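PDB 3PG1: mitogen-activated protein kinase, putative (Map kinase-like protein) from Leishmania major, which probably uses ATP to phosphorylate serine and threonine residues of target proteins, as a parasite member of the MAP kinase family. Local coordinates for residues S22-Q27 against D96-F101; K52-T57 against K74-E79. All coordinates share one frame; numbering follows the deposited sequence.

Contact 1 of 2, residues S22-Q27 against D96-F101; sequences SPYTVQ and DIFVHF
Y24 reaches D96 and F98 across the face of the five-stranded antiparallel sheet of the kinase N-lobe. It lies in the loop leading into strand 25-33 and meets strand 96-100; these are the outermost strands of the sheet. Three strands lie between them. Y24 has the largest share of the contact. Its ring leaves the backbone with CG anti to the carbonyl carbon (chi1 -50°), and this sends the hydroxyl toward D96. OH of Y24 donates a hydrogen bond of 2.8 Å to OD2 of D96. The carboxylate and ring planes are turned 43° apart, and OD2 lies at the ring edge, near its plane. F98 comes alongside with a loose apolar touch, its CE1 to CE2 of Y24 at 4.2 Å. The two side chains run past each other in opposite directions. L17 of helix 7-19 packs on F98 and S22, beside the tyrosine. P23 CG sits 3.8 Å above one face of the Y24 ring, toward its rim. S22 opens an ST turn, its OG accepting from N of Y24 at 3.2 Å. In the bond from Y24, OD2 of D96 uses its anti lone pair, the one directed away from OD1.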
ATOM      1  N   SER A  22     -16.613  23.206  10.261  1.00 71.75           N
ATOM      2  CA  SER A  22     -15.335  22.521  10.026  1.00 69.13           C
ATOM      3  C   SER A  22     -14.176  23.503   9.781  1.00 74.65           C
ATOM      4  O   SER A  22     -14.405  24.603   9.243  1.00 75.57           O
ATOM      5  CB  SER A  22     -15.458  21.531   8.868  1.00 69.25           C
ATOM      6  OG  SER A  22     -14.784  21.964   7.695  1.00 72.85           O
ATOM      7  N   PRO A  23     -12.926  23.128  10.155  1.00 70.76           N
ATOM      8  CA  PRO A  23     -11.792  24.049   9.939  1.00 72.69           C
ATOM      9  C   PRO A  23     -11.237  24.043   8.504  1.00 77.55           C
ATOM     10  O   PRO A  23     -10.165  24.609   8.262  1.00 80.57           O
ATOM     11  CB  PRO A  23     -10.749  23.550  10.948  1.00 73.14           C
ATOM     12  CG  PRO A  23     -11.012  22.086  11.055  1.00 74.34           C
ATOM     13  CD  PRO A  23     -12.496  21.892  10.848  1.00 70.02           C
ATOM     14  N   TYR A  24     -11.972  23.430   7.558  1.00 70.83           N
ATOM     15  CA  TYR A  24     -11.544  23.252   6.175  1.00 69.84           C
ATOM     16  C   TYR A  24     -12.099  24.204   5.141  1.00 77.13           C
ATOM     17  O   TYR A  24     -13.183  24.762   5.303  1.00 79.17           O
ATOM     18  CB  TYR A  24     -11.743  21.785   5.726  1.00 67.94           C
ATOM     19  CG  TYR A  24     -11.149  20.792   6.699  1.00 67.69           C
ATOM     20  CD1 TYR A  24      -9.777  20.574   6.752  1.00 68.33           C
ATOM     21  CD2 TYR A  24     -11.956  20.115   7.610  1.00 67.61           C
ATOM     22  CE1 TYR A  24      -9.220  19.698   7.680  1.00 67.71           C
ATOM     23  CE2 TYR A  24     -11.413  19.233   8.538  1.00 66.66           C
ATOM     24  CZ  TYR A  24     -10.043  19.029   8.573  1.00 72.70           C
ATOM     25  OH  TYR A  24      -9.503  18.164   9.495  1.00 71.43           O
ATOM     26  N   THR A  25     -11.327  24.378   4.066  1.00 75.34           N
ATOM     27  CA  THR A  25     -11.664  25.178   2.895  1.00 78.21           C
ATOM     28  C   THR A  25     -11.454  24.256   1.687  1.00 83.07           C
ATOM     29  O   THR A  25     -10.309  23.911   1.380  1.00 82.19           O
ATOM     30  CB  THR A  25     -10.815  26.471   2.840  1.00 85.04           C
ATOM     31  OG1 THR A  25     -10.972  27.204   4.058  1.00 83.23           O
ATOM     32  CG2 THR A  25     -11.173  27.360   1.650  1.00 84.71           C
ATOM     33  N   VAL A  26     -12.556  23.813   1.054  1.00 81.09           N
ATOM     34  CA  VAL A  26     -12.540  22.925  -0.121  1.00 81.14           C
ATOM     35  C   VAL A  26     -12.114  23.760  -1.338  1.00 89.45           C
ATOM     36  O   VAL A  26     -12.862  24.632  -1.776  1.00 90.82           O
ATOM     37  CB  VAL A  26     -13.903  22.218  -0.355  1.00 83.89           C
ATOM     38  CG1 VAL A  26     -13.802  21.169  -1.455  1.00 82.50           C
ATOM     39  CG2 VAL A  26     -14.443  21.604   0.929  1.00 82.20           C
ATOM     40  N   GLN A  27     -10.904  23.504  -1.857  1.00 87.55           N
ATOM     41  CA  GLN A  27     -10.339  24.256  -2.972  1.00 90.31           C
ATOM     42  C   GLN A  27     -10.688  23.694  -4.344  1.00 97.05           C
ATOM     43  O   GLN A  27     -11.151  24.445  -5.205  1.00 99.44           O
ATOM     44  CB  GLN A  27      -8.816  24.407  -2.821  1.00 91.90           C
ATOM     45  CG  GLN A  27      -8.382  25.405  -1.749  1.00103.34           C
ATOM     46  CD  GLN A  27      -6.883  25.612  -1.729  1.00121.61           C
ATOM     47  OE1 GLN A  27      -6.089  24.661  -1.721  1.00110.58           O
ATOM     48  NE2 GLN A  27      -6.462  26.870  -1.710  1.00119.78           N
ATOM     49  N   ASP A  96      -8.009  13.441  10.369  1.00 52.26           N
ATOM     50  CA  ASP A  96      -9.326  13.689  10.939  1.00 52.52           C
ATOM     51  C   ASP A  96     -10.338  12.668  10.433  1.00 56.52           C
ATOM     52  O   ASP A  96     -10.185  12.109   9.352  1.00 52.44           O
ATOM     53  CB  ASP A  96      -9.793  15.110  10.589  1.00 54.25           C
ATOM     54  CG  ASP A  96     -10.833  15.708  11.505  1.00 57.27           C
ATOM     55  OD1 ASP A  96     -11.256  15.018  12.455  1.00 58.46           O
ATOM     56  OD2 ASP A  96     -11.232  16.867  11.266  1.00 54.94           O
ATOM     57  N   ILE A  97     -11.387  12.460  11.229  1.00 56.77           N
ATOM     58  CA  ILE A  97     -12.511  11.570  10.957  1.00 56.90           C
ATOM     59  C   ILE A  97     -13.744  12.085  11.722  1.00 62.76           C
ATOM     60  O   ILE A  97     -13.650  12.461  12.898  1.00 61.42           O
ATOM     61  CB  ILE A  97     -12.189  10.078  11.246  1.00 58.89           C
ATOM     62  CG1 ILE A  97     -13.384   9.169  10.836  1.00 59.70           C
ATOM     63  CG2 ILE A  97     -11.716   9.851  12.715  1.00 59.61           C
ATOM     64  CD1 ILE A  97     -13.154   7.712  10.837  1.00 68.01           C
ATOM     65  N   PHE A  98     -14.883  12.139  11.026  1.00 61.52           N
ATOM     66  CA  PHE A  98     -16.162  12.596  11.574  1.00 63.46           C
ATOM     67  C   PHE A  98     -17.322  11.936  10.840  1.00 72.62           C
ATOM     68  O   PHE A  98     -17.239  11.715   9.627  1.00 72.61           O
ATOM     69  CB  PHE A  98     -16.281  14.145  11.662  1.00 65.40           C
ATOM     70  CG  PHE A  98     -15.722  14.957  10.515  1.00 65.04           C
ATOM     71  CD1 PHE A  98     -14.357  15.209  10.417  1.00 66.08           C
ATOM     72  CD2 PHE A  98     -16.566  15.537   9.579  1.00 66.46           C
ATOM     73  CE1 PHE A  98     -13.840  15.961   9.354  1.00 66.15           C
ATOM     74  CE2 PHE A  98     -16.050  16.315   8.535  1.00 68.35           C
ATOM     75  CZ  PHE A  98     -14.689  16.511   8.421  1.00 65.17           C
ATOM     76  N   VAL A  99     -18.364  11.551  11.596  1.00 72.56           N
ATOM     77  CA  VAL A  99     -19.536  10.838  11.087  1.00 73.94           C
ATOM     78  C   VAL A  99     -20.825  11.596  11.329  1.00 80.05           C
ATOM     79  O   VAL A  99     -21.083  12.052  12.448  1.00 81.60           O
ATOM     80  CB  VAL A  99     -19.635   9.383  11.626  1.00 78.79           C
ATOM     81  CG1 VAL A  99     -18.703   8.447  10.871  1.00 76.99           C
ATOM     82  CG2 VAL A  99     -19.374   9.315  13.134  1.00 79.53           C
ATOM     83  N   HIS A 100     -21.636  11.732  10.273  1.00 76.54           N
ATOM     84  CA  HIS A 100     -22.937  12.387  10.362  1.00 78.05           C
ATOM     85  C   HIS A 100     -24.000  11.315  10.186  1.00 81.52           C
ATOM     86  O   HIS A 100     -24.219  10.839   9.071  1.00 79.98           O
ATOM     87  CB  HIS A 100     -23.087  13.514   9.318  1.00 79.11           C
ATOM     88  CG  HIS A 100     -24.451  14.157   9.312  1.00 85.11           C
ATOM     89  ND1 HIS A 100     -25.245  14.166   8.170  1.00 87.39           N
ATOM     90  CD2 HIS A 100     -25.134  14.755  10.319  1.00 88.63           C
ATOM     91  CE1 HIS A 100     -26.363  14.782   8.513  1.00 88.76           C
ATOM     92  NE2 HIS A 100     -26.347  15.150   9.795  1.00 90.15           N
ATOM     93  N   PHE A 101     -24.605  10.887  11.296  1.00 79.96           N
ATOM     94  CA  PHE A 101     -25.660   9.882  11.265  1.00 81.89           C
ATOM     95  C   PHE A 101     -27.037  10.553  11.189  1.00 90.43           C
ATOM     96  O   PHE A 101     -27.345  11.433  11.997  1.00 91.35           O
ATOM     97  CB  PHE A 101     -25.566   8.939  12.476  1.00 84.30           C
ATOM     98  CG  PHE A 101     -24.365   8.017  12.487  1.00 83.22           C
ATOM     99  CD1 PHE A 101     -24.174   7.080  11.474  1.00 84.69           C
ATOM    100  CD2 PHE A 101     -23.455   8.045  13.538  1.00 84.21           C
ATOM    101  CE1 PHE A 101     -23.068   6.226  11.489  1.00 83.48           C
ATOM    102  CE2 PHE A 101     -22.361   7.170  13.562  1.00 84.62           C
ATOM    103  CZ  PHE A 101     -22.177   6.267  12.538  1.00 81.33           C
TER

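Contact 2 of 2, residues K52-T57 against K74-E79; sequences KRVFNT and KRVLRE
K52 and E79 form the polar half of this contact. NZ of K52 stands 3.9 Å from OE1 of E79, a long salt bridge. No hydrogen bond crosses between the two segments. The lysine has CG anti to the backbone N (chi1 -169°) and stays extended beyond it, which carries NZ from the strand toward the helix. E79 is extended beyond CG as well, and the two side chains cross at about a right angle. The attraction is therefore probably mainly electrostatic in this structure. The pairing is the one known across protein kinases: the lysine of strand β3, in the VAIK-type sequence, with the glutamate of helix αC. Here strand 48-54 supplies the lysine and helix 70-85 the glutamate. In active kinases this ion pair is close, and the lysine helps to hold the ATP phosphates. Here the pair is present but long. The backbone O of E79 also accepts a hydrogen bond from N179 ND2, which joins helix 70-85 to the DFG-type segment, here DFN. The apolar half is a valine pair. CG1 of V54 meets CG1 of V76 at 4.4 Å, branch tip to branch tip. CA of V54 and CA of V76, 8.8 Å apart, are the nearest CA pair across the contact. I66 touches both valines, and L109 of strand 108-114 adds to the V76 side.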
ATOM      1  N   LYS A  52     -12.170  13.003   1.803  1.00 56.24           N
ATOM      2  CA  LYS A  52     -13.012  11.945   1.260  1.00 55.81           C
ATOM      3  C   LYS A  52     -14.373  11.968   1.942  1.00 60.14           C
ATOM      4  O   LYS A  52     -14.457  12.022   3.173  1.00 58.36           O
ATOM      5  CB  LYS A  52     -12.336  10.568   1.413  1.00 57.04           C
ATOM      6  CG  LYS A  52     -13.039   9.446   0.643  1.00 72.94           C
ATOM      7  CD  LYS A  52     -12.320   8.119   0.841  1.00 81.23           C
ATOM      8  CE  LYS A  52     -13.155   6.925   0.449  1.00 91.86           C
ATOM      9  NZ  LYS A  52     -12.453   5.641   0.743  1.00 94.35           N
ATOM     10  N   ARG A  53     -15.434  11.935   1.129  1.00 58.76           N
ATOM     11  CA  ARG A  53     -16.830  11.951   1.559  1.00 60.87           C
ATOM     12  C   ARG A  53     -17.475  10.624   1.141  1.00 67.36           C
ATOM     13  O   ARG A  53     -17.595  10.351  -0.049  1.00 67.30           O
ATOM     14  CB  ARG A  53     -17.552  13.157   0.917  1.00 61.43           C
ATOM     15  CG  ARG A  53     -19.003  13.374   1.331  1.00 68.48           C
ATOM     16  CD  ARG A  53     -19.644  14.330   0.347  1.00 71.02           C
ATOM     17  NE  ARG A  53     -21.068  14.558   0.592  1.00 77.37           N
ATOM     18  CZ  ARG A  53     -22.055  14.011  -0.114  1.00 90.16           C
ATOM     19  NH1 ARG A  53     -21.781  13.160  -1.098  1.00 81.58           N
ATOM     20  NH2 ARG A  53     -23.320  14.309   0.158  1.00 69.23           N
ATOM     21  N   VAL A  54     -17.855   9.802   2.129  1.00 66.20           N
ATOM     22  CA  VAL A  54     -18.482   8.490   1.950  1.00 67.22           C
ATOM     23  C   VAL A  54     -19.981   8.668   2.244  1.00 75.19           C
ATOM     24  O   VAL A  54     -20.357   8.967   3.384  1.00 74.64           O
ATOM     25  CB  VAL A  54     -17.836   7.413   2.870  1.00 70.15           C
ATOM     26  CG1 VAL A  54     -18.543   6.068   2.734  1.00 70.83           C
ATOM     27  CG2 VAL A  54     -16.330   7.268   2.615  1.00 67.93           C
ATOM     28  N   PHE A  55     -20.827   8.508   1.207  1.00 74.39           N
ATOM     29  CA  PHE A  55     -22.274   8.649   1.343  1.00 76.71           C
ATOM     30  C   PHE A  55     -23.045   7.512   0.639  1.00 85.17           C
ATOM     31  O   PHE A  55     -23.429   6.535   1.296  1.00 84.37           O
ATOM     32  CB  PHE A  55     -22.741  10.063   0.920  1.00 78.75           C
ATOM     33  CG  PHE A  55     -24.236  10.329   0.907  1.00 81.99           C
ATOM     34  CD1 PHE A  55     -25.039   9.951   1.981  1.00 85.44           C
ATOM     35  CD2 PHE A  55     -24.826  11.019  -0.147  1.00 84.67           C
ATOM     36  CE1 PHE A  55     -26.413  10.215   1.974  1.00 88.38           C
ATOM     37  CE2 PHE A  55     -26.197  11.291  -0.147  1.00 89.17           C
ATOM     38  CZ  PHE A  55     -26.980  10.893   0.916  1.00 88.17           C
ATOM     39  N   ASN A  56     -23.255   7.633  -0.684  1.00 84.98           N
ATOM     40  CA  ASN A  56     -24.009   6.656  -1.460  1.00 87.09           C
ATOM     41  C   ASN A  56     -23.229   5.960  -2.581  1.00 93.37           C
ATOM     42  O   ASN A  56     -22.077   6.302  -2.874  1.00 90.89           O
ATOM     43  CB  ASN A  56     -25.310   7.282  -1.977  1.00 86.95           C
ATOM     44  CG  ASN A  56     -26.331   7.576  -0.899  1.00 99.92           C
ATOM     45  OD1 ASN A  56     -26.207   7.157   0.258  1.00 94.61           O
ATOM     46  ND2 ASN A  56     -27.375   8.302  -1.257  1.00 86.94           N
ATOM     47  N   THR A  57     -23.878   4.949  -3.178  1.00 94.04           N
ATOM     48  CA  THR A  57     -23.391   4.134  -4.291  1.00 95.38           C
ATOM     49  C   THR A  57     -24.588   3.494  -5.001  1.00104.53           C
ATOM     50  O   THR A  57     -25.659   3.370  -4.402  1.00104.97           O
ATOM     51  CB  THR A  57     -22.357   3.084  -3.812  1.00100.25           C
ATOM     52  OG1 THR A  57     -21.804   2.428  -4.952  1.00 98.51           O
ATOM     53  CG2 THR A  57     -22.951   2.052  -2.835  1.00 99.03           C
ATOM     54  N   LYS A  74     -19.077  -2.628   6.783  1.00 67.56           N
ATOM     55  CA  LYS A  74     -17.972  -3.431   7.317  1.00 66.22           C
ATOM     56  C   LYS A  74     -16.669  -3.180   6.549  1.00 68.76           C
ATOM     57  O   LYS A  74     -15.610  -3.071   7.173  1.00 67.32           O
ATOM     58  CB  LYS A  74     -18.329  -4.932   7.310  1.00 71.11           C
ATOM     59  CG  LYS A  74     -17.368  -5.815   8.107  1.00 82.91           C
ATOM     60  CD  LYS A  74     -18.073  -7.001   8.762  1.00 94.99           C
ATOM     61  CE  LYS A  74     -18.200  -8.232   7.886  1.00108.64           C
ATOM     62  NZ  LYS A  74     -16.920  -8.985   7.775  1.00114.61           N
ATOM     63  N   ARG A  75     -16.746  -3.105   5.209  1.00 65.11           N
ATOM     64  CA  ARG A  75     -15.599  -2.844   4.342  1.00 63.49           C
ATOM     65  C   ARG A  75     -14.968  -1.482   4.699  1.00 64.62           C
ATOM     66  O   ARG A  75     -13.753  -1.401   4.876  1.00 62.67           O
ATOM     67  CB  ARG A  75     -16.027  -2.886   2.863  1.00 67.43           C
ATOM     68  CG  ARG A  75     -14.968  -2.365   1.888  1.00 81.46           C
ATOM     69  CD  ARG A  75     -15.504  -2.271   0.471  1.00 99.93           C
ATOM     70  NE  ARG A  75     -14.558  -2.822  -0.500  1.00111.92           N
ATOM     71  CZ  ARG A  75     -14.459  -4.113  -0.805  1.00130.31           C
ATOM     72  NH1 ARG A  75     -15.246  -5.007  -0.214  1.00119.91           N
ATOM     73  NH2 ARG A  75     -13.566  -4.523  -1.696  1.00117.92           N
ATOM     74  N   VAL A  76     -15.801  -0.428   4.813  1.00 60.76           N
ATOM     75  CA  VAL A  76     -15.339   0.927   5.151  1.00 59.06           C
ATOM     76  C   VAL A  76     -14.817   1.008   6.607  1.00 58.69           C
ATOM     77  O   VAL A  76     -13.800   1.661   6.848  1.00 55.92           O
ATOM     78  CB  VAL A  76     -16.374   2.041   4.792  1.00 63.99           C
ATOM     79  CG1 VAL A  76     -15.740   3.424   4.895  1.00 62.36           C
ATOM     80  CG2 VAL A  76     -16.915   1.843   3.381  1.00 64.71           C
ATOM     81  N   LEU A  77     -15.489   0.305   7.557  1.00 54.88           N
ATOM     82  CA  LEU A  77     -15.075   0.265   8.961  1.00 53.91           C
ATOM     83  C   LEU A  77     -13.671  -0.344   9.080  1.00 56.61           C
ATOM     84  O   LEU A  77     -12.841   0.187   9.819  1.00 55.38           O
ATOM     85  CB  LEU A  77     -16.081  -0.513   9.836  1.00 55.71           C
ATOM     86  CG  LEU A  77     -15.767  -0.543  11.341  1.00 59.89           C
ATOM     87  CD1 LEU A  77     -15.684   0.862  11.932  1.00 59.40           C
ATOM     88  CD2 LEU A  77     -16.747  -1.412  12.096  1.00 62.91           C
ATOM     89  N   ARG A  78     -13.399  -1.412   8.307  1.00 53.22           N
ATOM     90  CA  ARG A  78     -12.077  -2.046   8.297  1.00 51.84           C
ATOM     91  C   ARG A  78     -10.998  -1.102   7.733  1.00 53.35           C
ATOM     92  O   ARG A  78      -9.911  -1.014   8.302  1.00 50.51           O
ATOM     93  CB  ARG A  78     -12.103  -3.376   7.542  1.00 52.49           C
ATOM     94  CG  ARG A  78     -10.864  -4.220   7.878  1.00 61.38           C
ATOM     95  CD  ARG A  78     -10.876  -5.612   7.283  1.00 73.09           C
ATOM     96  NE  ARG A  78      -9.736  -6.395   7.775  1.00 85.74           N
ATOM     97  CZ  ARG A  78      -8.510  -6.356   7.254  1.00 96.02           C
ATOM     98  NH1 ARG A  78      -8.244  -5.579   6.211  1.00 85.72           N
ATOM     99  NH2 ARG A  78      -7.542  -7.100   7.773  1.00 73.05           N
ATOM    100  N   GLU A  79     -11.310  -0.370   6.643  1.00 50.66           N
ATOM    101  CA  GLU A  79     -10.363   0.579   6.053  1.00 49.37           C
ATOM    102  C   GLU A  79     -10.036   1.690   7.061  1.00 49.33           C
ATOM    103  O   GLU A  79      -8.895   2.122   7.179  1.00 46.28           O
ATOM    104  CB  GLU A  79     -10.959   1.215   4.783  1.00 52.24           C
ATOM    105  CG  GLU A  79     -11.165   0.253   3.623  1.00 65.79           C
ATOM    106  CD  GLU A  79     -11.633   0.888   2.325  1.00 90.46           C
ATOM    107  OE1 GLU A  79     -11.723   2.137   2.258  1.00 95.19           O
ATOM    108  OE2 GLU A  79     -11.893   0.131   1.363  1.00 77.06           O
TER

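How the contacts relate
Both contacts belong to the N-lobe and reach the same five-stranded sheet. Their centres are about 15 Å apart and their nearest atoms about 7 Å, so they do not touch. Contact 2 is nested inside the loop that contact 1 closes, and helix 70-85 leads on to strand 96-100. Strand 108-114 lies between strands 48-54 and 96-100, with backbone hydrogen bonds of L109 with V54 and Y110 with F98. Contact 2 holds the lysine-glutamate pair that, as in other kinases, probably borders the ATP site. Contact 1, on the surface, joins the loop before one edge strand to the other edge strand. Helix 346-360 reaches D96 through F360 and packs on L77 beside contact 2.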